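PDB 3GKQ: terminal oxygenase component of carbazole 1,9a-dioxygenase from Sphingomonas, which probably forms the oxygenase of a Rieske non-haem iron system, taking electrons from a ferredoxin to attack carbazole at its 1 and 9a positions. Local coordinates for residues P20-K25 with A346-W351; V169-W174 with A337-E342. All coordinates share one frame; numbering follows the deposited sequence.

Contact 1 (P20-K25 with A346-W351); sequences PYIDAK and ADDRGW
Tyr21 and Ile22 of the short N-terminal helix 19-23 pack against Trp351 of helix 349-353, an aromatic and aliphatic contact bordered on one side by a polar, water-bridged flank. Tyr21 directs a ring edge at the indole in an offset edge-to-face pair, centroids 5.4 Å apart and planes at 75°; its CE2 lies 3.6 Å from Trp351 CH2. Beside it Ile22 covers the pyrrole end: CG1 stands over the face, 4.0 Å from the five-membered ring centroid in a CH-pi contact. With CG1 beside the backbone N (chi1 -70°), Ile22 keeps CG2 on the same side of the ring plane, 3.8 Å from Trp351 CD1. Were Trp351 replaced by an alanine, the Tyr21 edge and the Ile22 branches would probably lose the surface they pack on, and a gap would open between the two helices.

Along that flank, Lys25 reaches across and donates from NZ to Ala346 O at 3.0 Å, nearly in line with the carbonyl bond. One water donates to both Ile22 O and Asp348 OD1; another accepts from Lys25 NZ and donates to Asp348 OD2, tying both carboxylate oxygens to the N-terminal segment. Tyr21 OH bonds Glu179 of helix 174-181. The arrangement is interhelical packing, joining the N-terminal arm to the helical layer of the ring-hydroxylase catalytic domain.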
ATOM      1  N   PRO A  20     -23.865   1.133  17.989  1.00 29.60           N
ATOM      2  CA  PRO A  20     -24.156   0.830  16.582  1.00 28.91           C
ATOM      3  C   PRO A  20     -23.472   1.819  15.632  1.00 28.67           C
ATOM      4  O   PRO A  20     -22.980   1.440  14.571  1.00 28.05           O
ATOM      5  CB  PRO A  20     -25.679   0.924  16.515  1.00 28.49           C
ATOM      6  CG  PRO A  20     -26.103   0.510  17.897  1.00 29.99           C
ATOM      7  CD  PRO A  20     -25.111   1.257  18.767  1.00 29.33           C
ATOM      8  N   TYR A  21     -23.454   3.087  16.026  1.00 27.67           N
ATOM      9  CA  TYR A  21     -22.829   4.140  15.235  1.00 26.79           C
ATOM     10  C   TYR A  21     -21.345   3.823  15.095  1.00 26.33           C
ATOM     11  O   TYR A  21     -20.755   4.004  14.028  1.00 26.04           O
ATOM     12  CB  TYR A  21     -23.021   5.490  15.935  1.00 26.83           C
ATOM     13  CG  TYR A  21     -22.391   6.682  15.251  1.00 26.32           C
ATOM     14  CD1 TYR A  21     -22.950   7.226  14.096  1.00 26.54           C
ATOM     15  CD2 TYR A  21     -21.265   7.301  15.794  1.00 27.03           C
ATOM     16  CE1 TYR A  21     -22.410   8.364  13.501  1.00 26.88           C
ATOM     17  CE2 TYR A  21     -20.714   8.441  15.207  1.00 27.05           C
ATOM     18  CZ  TYR A  21     -21.294   8.969  14.065  1.00 27.57           C
ATOM     19  OH  TYR A  21     -20.776  10.114  13.509  1.00 24.78           O
ATOM     20  N   ILE A  22     -20.744   3.346  16.179  1.00 26.76           N
ATOM     21  CA  ILE A  22     -19.333   2.983  16.164  1.00 26.74           C
ATOM     22  C   ILE A  22     -19.064   1.870  15.149  1.00 27.54           C
ATOM     23  O   ILE A  22     -18.010   1.846  14.510  1.00 26.72           O
ATOM     24  CB  ILE A  22     -18.867   2.520  17.562  1.00 27.50           C
ATOM     25  CG1 ILE A  22     -18.833   3.723  18.512  1.00 29.12           C
ATOM     26  CG2 ILE A  22     -17.483   1.869  17.471  1.00 28.03           C
ATOM     27  CD1 ILE A  22     -18.510   3.368  19.946  1.00 31.30           C
ATOM     28  N   ASP A  23     -20.019   0.955  14.993  1.00 29.44           N
ATOM     29  CA  ASP A  23     -19.864  -0.150  14.045  1.00 31.79           C
ATOM     30  C   ASP A  23     -20.223   0.210  12.603  1.00 30.36           C
ATOM     31  O   ASP A  23     -19.866  -0.524  11.679  1.00 30.14           O
ATOM     32  CB  ASP A  23     -20.724  -1.351  14.459  1.00 37.87           C
ATOM     33  CG  ASP A  23     -20.248  -1.999  15.742  1.00 43.87           C
ATOM     34  OD1 ASP A  23     -19.027  -2.245  15.872  1.00 48.26           O
ATOM     35  OD2 ASP A  23     -21.096  -2.274  16.619  1.00 48.19           O
ATOM     36  N   ALA A  24     -20.918   1.330  12.415  1.00 27.36           N
ATOM     37  CA  ALA A  24     -21.366   1.754  11.086  1.00 25.58           C
ATOM     38  C   ALA A  24     -20.303   2.404  10.205  1.00 26.42           C
ATOM     39  O   ALA A  24     -20.520   3.478   9.643  1.00 24.99           O
ATOM     40  CB  ALA A  24     -22.556   2.696  11.227  1.00 23.26           C
ATOM     41  N   LYS A  25     -19.167   1.738  10.057  1.00 26.85           N
ATOM     42  CA  LYS A  25     -18.085   2.272   9.251  1.00 29.01           C
ATOM     43  C   LYS A  25     -18.462   2.409   7.772  1.00 29.98           C
ATOM     44  O   LYS A  25     -17.938   3.273   7.064  1.00 28.29           O
ATOM     45  CB  LYS A  25     -16.851   1.382   9.413  1.00 32.01           C
ATOM     46  CG  LYS A  25     -15.607   1.926   8.752  1.00 35.88           C
ATOM     47  CD  LYS A  25     -14.376   1.132   9.161  1.00 38.74           C
ATOM     48  CE  LYS A  25     -14.074   1.298  10.640  1.00 41.71           C
ATOM     49  NZ  LYS A  25     -12.869   0.516  11.031  1.00 43.17           N
ATOM     50  N   ALA A 346     -10.335   5.833  12.862  1.00 26.48           N
ATOM     51  CA  ALA A 346     -10.326   4.696  11.942  1.00 29.43           C
ATOM     52  C   ALA A 346     -10.234   3.325  12.612  1.00 32.14           C
ATOM     53  O   ALA A 346     -10.805   2.357  12.118  1.00 30.86           O
ATOM     54  CB  ALA A 346      -9.199   4.856  10.922  1.00 27.45           C
ATOM     55  N   ASP A 347      -9.525   3.241  13.734  1.00 35.52           N
ATOM     56  CA  ASP A 347      -9.376   1.971  14.442  1.00 38.94           C
ATOM     57  C   ASP A 347     -10.278   1.867  15.670  1.00 39.19           C
ATOM     58  O   ASP A 347     -10.054   1.020  16.534  1.00 39.05           O
ATOM     59  CB  ASP A 347      -7.919   1.763  14.870  1.00 41.97           C
ATOM     60  CG  ASP A 347      -7.376   2.932  15.672  1.00 46.22           C
ATOM     61  OD1 ASP A 347      -8.177   3.631  16.331  1.00 45.37           O
ATOM     62  OD2 ASP A 347      -6.143   3.148  15.649  1.00 50.22           O
ATOM     63  N   ASP A 348     -11.282   2.736  15.744  1.00 38.81           N
ATOM     64  CA  ASP A 348     -12.241   2.748  16.851  1.00 39.92           C
ATOM     65  C   ASP A 348     -11.712   3.291  18.180  1.00 38.76           C
ATOM     66  O   ASP A 348     -12.488   3.511  19.109  1.00 37.33           O
ATOM     67  CB  ASP A 348     -12.812   1.342  17.092  1.00 43.08           C
ATOM     68  CG  ASP A 348     -13.467   0.752  15.856  1.00 46.32           C
ATOM     69  OD1 ASP A 348     -14.262   1.456  15.206  1.00 48.29           O
ATOM     70  OD2 ASP A 348     -13.193  -0.423  15.539  1.00 50.57           O
ATOM     71  N   ARG A 349     -10.406   3.509  18.282  1.00 37.63           N
ATOM     72  CA  ARG A 349      -9.836   4.018  19.530  1.00 36.88           C
ATOM     73  C   ARG A 349     -10.358   5.413  19.873  1.00 34.02           C
ATOM     74  O   ARG A 349     -10.568   5.743  21.045  1.00 32.32           O
ATOM     75  CB  ARG A 349      -8.308   4.059  19.442  1.00 40.63           C
ATOM     76  CG  ARG A 349      -7.661   2.699  19.168  1.00 47.30           C
ATOM     77  CD  ARG A 349      -6.139   2.772  19.297  1.00 49.93           C
ATOM     78  NE  ARG A 349      -5.742   3.171  20.646  1.00 53.57           N
ATOM     79  CZ  ARG A 349      -4.482   3.315  21.049  1.00 55.34           C
ATOM     80  NH1 ARG A 349      -3.480   3.093  20.203  1.00 56.02           N
ATOM     81  NH2 ARG A 349      -4.222   3.686  22.300  1.00 54.49           N
ATOM     82  N   GLY A 350     -10.568   6.227  18.845  1.00 31.03           N
ATOM     83  CA  GLY A 350     -11.045   7.581  19.060  1.00 29.21           C
ATOM     84  C   GLY A 350     -12.334   7.714  19.850  1.00 28.19           C
ATOM     85  O   GLY A 350     -12.460   8.607  20.692  1.00 27.88           O
ATOM     86  N   TRP A 351     -13.296   6.832  19.594  1.00 26.68           N
ATOM     87  CA  TRP A 351     -14.577   6.903  20.293  1.00 27.53           C
ATOM     88  C   TRP A 351     -14.425   6.764  21.803  1.00 28.19           C
ATOM     89  O   TRP A 351     -15.253   7.270  22.567  1.00 29.56           O
ATOM     90  CB  TRP A 351     -15.531   5.822  19.771  1.00 27.78           C
ATOM     91  CG  TRP A 351     -15.636   5.807  18.282  1.00 28.42           C
ATOM     92  CD1 TRP A 351     -15.138   4.860  17.437  1.00 28.69           C
ATOM     93  CD2 TRP A 351     -16.221   6.816  17.453  1.00 28.84           C
ATOM     94  NE1 TRP A 351     -15.371   5.216  16.132  1.00 27.91           N
ATOM     95  CE2 TRP A 351     -16.036   6.414  16.110  1.00 28.44           C
ATOM     96  CE3 TRP A 351     -16.885   8.025  17.711  1.00 28.48           C
ATOM     97  CZ2 TRP A 351     -16.487   7.174  15.028  1.00 28.83           C
ATOM     98  CZ3 TRP A 351     -17.336   8.786  16.631  1.00 28.67           C
ATOM     99  CH2 TRP A 351     -17.134   8.357  15.309  1.00 28.94           C
TER
HETATM  100  O   HOH W   1     -16.022   0.501  13.376  1.00 49.62           O
HETATM  101  O   HOH W   2     -12.199  -0.888  13.259  1.00 55.15           O

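Contact 2 (V169-W174 with A337-E342); sequences VVDANW and ARRSME
Asn173 and Glu342 make the hydrogen bond of this contact, in which the turn following strand 161-170 rests on helix 332-346. The backbone N of Asn173 donates to Glu342 OE1 at 2.8 Å and almost straight, 177° at the hydrogen, although it meets the oxygen from above the carboxylate plane, 53° out of it. Glu342 reaches the turn because its chain folds back at chi2 (61°), which lays the carboxylate beside the turn. Asn173 is itself an N-cap: its OD1 accepts from a backbone N at the start of helix 174-181 and also from Arg175 NE.

The charged pair is looser. Asp171 and Arg339 run side by side, and OD2 of Asp171 sits over a guanidinium face, 3.5 Å from Arg339 NH2; because OD2 lies well out of the guanidinium plane, no N-H points at it, and the salt bridge is one of charge alone.

Van der Waals packing makes up the rest. Ala172 CB presses on the helix backbone, 3.7 Å from Arg338 O and 4.2 Å from Arg338 CB. Val170 CG2 touches Arg338 NH1 at 4.0 Å, where the extended arginine chain crosses the valine at about a right angle; its guanidinium also makes a cation-pi contact with Tyr297.

Asp171 lies close to a bound iron(II) and beside His294, the two being ligands of an additional iron site, while helix 332-346 carries Asp334. This is strand-to-helix packing in the catalytic domain of a Rieske oxygenase, between that extra metal site and the mononuclear iron centre of His186, His190 and Asp334.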
ATOM      1  N   VAL A 169     -14.725  13.688  -3.702  1.00 30.66           N
ATOM      2  CA  VAL A 169     -14.432  12.537  -2.870  1.00 30.69           C
ATOM      3  C   VAL A 169     -13.474  13.013  -1.788  1.00 29.21           C
ATOM      4  O   VAL A 169     -12.513  13.724  -2.071  1.00 28.23           O
ATOM      5  CB  VAL A 169     -13.787  11.401  -3.688  1.00 33.29           C
ATOM      6  CG1 VAL A 169     -14.738  10.954  -4.793  1.00 32.09           C
ATOM      7  CG2 VAL A 169     -12.487  11.876  -4.288  1.00 38.48           C
ATOM      8  N   VAL A 170     -13.757  12.648  -0.544  1.00 28.14           N
ATOM      9  CA  VAL A 170     -12.911  13.041   0.574  1.00 28.44           C
ATOM     10  C   VAL A 170     -12.223  11.802   1.152  1.00 29.54           C
ATOM     11  O   VAL A 170     -12.859  10.758   1.325  1.00 28.71           O
ATOM     12  CB  VAL A 170     -13.744  13.735   1.671  1.00 28.60           C
ATOM     13  CG1 VAL A 170     -12.868  14.059   2.879  1.00 28.15           C
ATOM     14  CG2 VAL A 170     -14.367  15.007   1.108  1.00 26.62           C
ATOM     15  N   ASP A 171     -10.930  11.926   1.450  1.00 28.28           N
ATOM     16  CA  ASP A 171     -10.161  10.813   1.996  1.00 30.54           C
ATOM     17  C   ASP A 171     -10.389  10.589   3.484  1.00 27.99           C
ATOM     18  O   ASP A 171      -9.462  10.676   4.286  1.00 28.40           O
ATOM     19  CB  ASP A 171      -8.664  11.015   1.748  1.00 36.16           C
ATOM     20  CG  ASP A 171      -8.321  11.083   0.276  1.00 41.92           C
ATOM     21  OD1 ASP A 171      -8.819  10.236  -0.498  1.00 44.56           O
ATOM     22  OD2 ASP A 171      -7.544  11.981  -0.108  1.00 47.95           O
ATOM     23  N   ALA A 172     -11.627  10.303   3.854  1.00 25.17           N
ATOM     24  CA  ALA A 172     -11.950  10.040   5.245  1.00 23.19           C
ATOM     25  C   ALA A 172     -13.265   9.290   5.309  1.00 22.82           C
ATOM     26  O   ALA A 172     -14.058   9.321   4.363  1.00 22.47           O
ATOM     27  CB  ALA A 172     -12.060  11.352   6.028  1.00 21.98           C
ATOM     28  N   ASN A 173     -13.478   8.605   6.425  1.00 22.52           N
ATOM     29  CA  ASN A 173     -14.710   7.871   6.646  1.00 22.23           C
ATOM     30  C   ASN A 173     -15.848   8.887   6.660  1.00 23.52           C
ATOM     31  O   ASN A 173     -15.657  10.033   7.085  1.00 23.03           O
ATOM     32  CB  ASN A 173     -14.648   7.135   7.985  1.00 21.58           C
ATOM     33  CG  ASN A 173     -15.910   6.361   8.272  1.00 22.82           C
ATOM     34  OD1 ASN A 173     -16.791   6.831   8.987  1.00 23.62           O
ATOM     35  ND2 ASN A 173     -16.012   5.166   7.695  1.00 23.56           N
ATOM     36  N   TRP A 174     -17.026   8.469   6.205  1.00 22.62           N
ATOM     37  CA  TRP A 174     -18.177   9.359   6.145  1.00 22.60           C
ATOM     38  C   TRP A 174     -18.532  10.002   7.484  1.00 23.58           C
ATOM     39  O   TRP A 174     -18.997  11.139   7.523  1.00 23.38           O
ATOM     40  CB  TRP A 174     -19.401   8.612   5.603  1.00 23.90           C
ATOM     41  CG  TRP A 174     -19.981   7.621   6.568  1.00 23.50           C
ATOM     42  CD1 TRP A 174     -19.528   6.357   6.826  1.00 24.31           C
ATOM     43  CD2 TRP A 174     -21.110   7.828   7.425  1.00 23.70           C
ATOM     44  NE1 TRP A 174     -20.306   5.764   7.792  1.00 24.64           N
ATOM     45  CE2 TRP A 174     -21.283   6.644   8.178  1.00 24.93           C
ATOM     46  CE3 TRP A 174     -21.990   8.899   7.631  1.00 24.15           C
ATOM     47  CZ2 TRP A 174     -22.305   6.503   9.127  1.00 25.96           C
ATOM     48  CZ3 TRP A 174     -23.010   8.758   8.580  1.00 25.60           C
ATOM     49  CH2 TRP A 174     -23.154   7.566   9.314  1.00 23.94           C
ATOM     50  N   ALA A 337      -9.903  19.075   8.612  1.00 30.72           N
ATOM     51  CA  ALA A 337     -10.448  18.589   9.869  1.00 29.22           C
ATOM     52  C   ALA A 337     -10.835  17.111   9.773  1.00 27.26           C
ATOM     53  O   ALA A 337     -10.512  16.320  10.658  1.00 26.94           O
ATOM     54  CB  ALA A 337     -11.656  19.432  10.273  1.00 28.42           C
ATOM     55  N   ARG A 338     -11.525  16.745   8.698  1.00 26.86           N
ATOM     56  CA  ARG A 338     -11.950  15.359   8.510  1.00 26.28           C
ATOM     57  C   ARG A 338     -10.759  14.423   8.338  1.00 25.34           C
ATOM     58  O   ARG A 338     -10.734  13.336   8.901  1.00 23.96           O
ATOM     59  CB  ARG A 338     -12.873  15.245   7.295  1.00 25.17           C
ATOM     60  CG  ARG A 338     -14.123  16.086   7.415  1.00 26.63           C
ATOM     61  CD  ARG A 338     -15.019  15.918   6.200  1.00 29.03           C
ATOM     62  NE  ARG A 338     -16.001  16.993   6.139  1.00 30.44           N
ATOM     63  CZ  ARG A 338     -16.746  17.268   5.077  1.00 32.94           C
ATOM     64  NH1 ARG A 338     -16.631  16.537   3.971  1.00 30.08           N
ATOM     65  NH2 ARG A 338     -17.577  18.303   5.111  1.00 35.60           N
ATOM     66  N   ARG A 339      -9.771  14.851   7.561  1.00 25.12           N
ATOM     67  CA  ARG A 339      -8.589  14.032   7.336  1.00 26.65           C
ATOM     68  C   ARG A 339      -7.727  13.885   8.583  1.00 26.96           C
ATOM     69  O   ARG A 339      -7.147  12.822   8.815  1.00 25.58           O
ATOM     70  CB  ARG A 339      -7.754  14.613   6.195  1.00 29.84           C
ATOM     71  CG  ARG A 339      -8.528  14.710   4.893  1.00 33.09           C
ATOM     72  CD  ARG A 339      -7.651  15.165   3.737  1.00 40.54           C
ATOM     73  NE  ARG A 339      -6.620  14.183   3.426  1.00 46.70           N
ATOM     74  CZ  ARG A 339      -5.976  14.123   2.266  1.00 49.31           C
ATOM     75  NH1 ARG A 339      -6.260  14.991   1.303  1.00 52.05           N
ATOM     76  NH2 ARG A 339      -5.051  13.194   2.066  1.00 51.17           N
ATOM     77  N   SER A 340      -7.648  14.936   9.396  1.00 26.43           N
ATOM     78  CA  SER A 340      -6.826  14.865  10.597  1.00 25.67           C
ATOM     79  C   SER A 340      -7.472  14.029  11.687  1.00 25.21           C
ATOM     80  O   SER A 340      -6.770  13.405  12.484  1.00 26.86           O
ATOM     81  CB  SER A 340      -6.507  16.266  11.129  1.00 26.36           C
ATOM     82  OG  SER A 340      -5.356  16.211  11.962  1.00 27.31           O
ATOM     83  N   MET A 341      -8.802  14.014  11.739  1.00 24.73           N
ATOM     84  CA  MET A 341      -9.493  13.200  12.739  1.00 24.37           C
ATOM     85  C   MET A 341      -9.504  11.732  12.313  1.00 23.70           C
ATOM     86  O   MET A 341      -9.486  10.837  13.154  1.00 23.87           O
ATOM     87  CB  MET A 341     -10.956  13.627  12.913  1.00 23.45           C
ATOM     88  CG  MET A 341     -11.183  14.888  13.717  1.00 23.68           C
ATOM     89  SD  MET A 341     -12.899  14.990  14.243  1.00 23.38           S
ATOM     90  CE  MET A 341     -13.707  15.310  12.684  1.00 20.69           C
ATOM     91  N   GLU A 342      -9.547  11.507  11.003  1.00 23.85           N
ATOM     92  CA  GLU A 342      -9.623  10.165  10.419  1.00 25.29           C
ATOM     93  C   GLU A 342      -8.819   9.066  11.119  1.00 24.76           C
ATOM     94  O   GLU A 342      -9.402   8.117  11.642  1.00 25.53           O
ATOM     95  CB  GLU A 342      -9.272  10.232   8.920  1.00 24.99           C
ATOM     96  CG  GLU A 342      -9.156   8.878   8.189  1.00 25.92           C
ATOM     97  CD  GLU A 342     -10.445   8.055   8.182  1.00 26.66           C
ATOM     98  OE1 GLU A 342     -11.530   8.594   8.504  1.00 26.03           O
ATOM     99  OE2 GLU A 342     -10.373   6.858   7.832  1.00 27.02           O
TER

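From the N terminus, helix 19-23 and the turn after it meet residues 346-351, so contact 1 closes a loop of 320 residues that contains the Rieske domain and most of the catalytic domain. Contact 2 lies wholly within that loop: residues 169-174, leaving edge strand 161-170, meet helix 332-346 before the chain runs on into helix 349-353. The contacts do not cross, and their centres are 14 Å apart. They also join directly, as Lys25 O and Ala24 O probably accept hydrogen bonds from Asn173 ND2 and Trp174 NE1. Together they fasten the N-terminal arm, the sheet edge and the late helices into one unit.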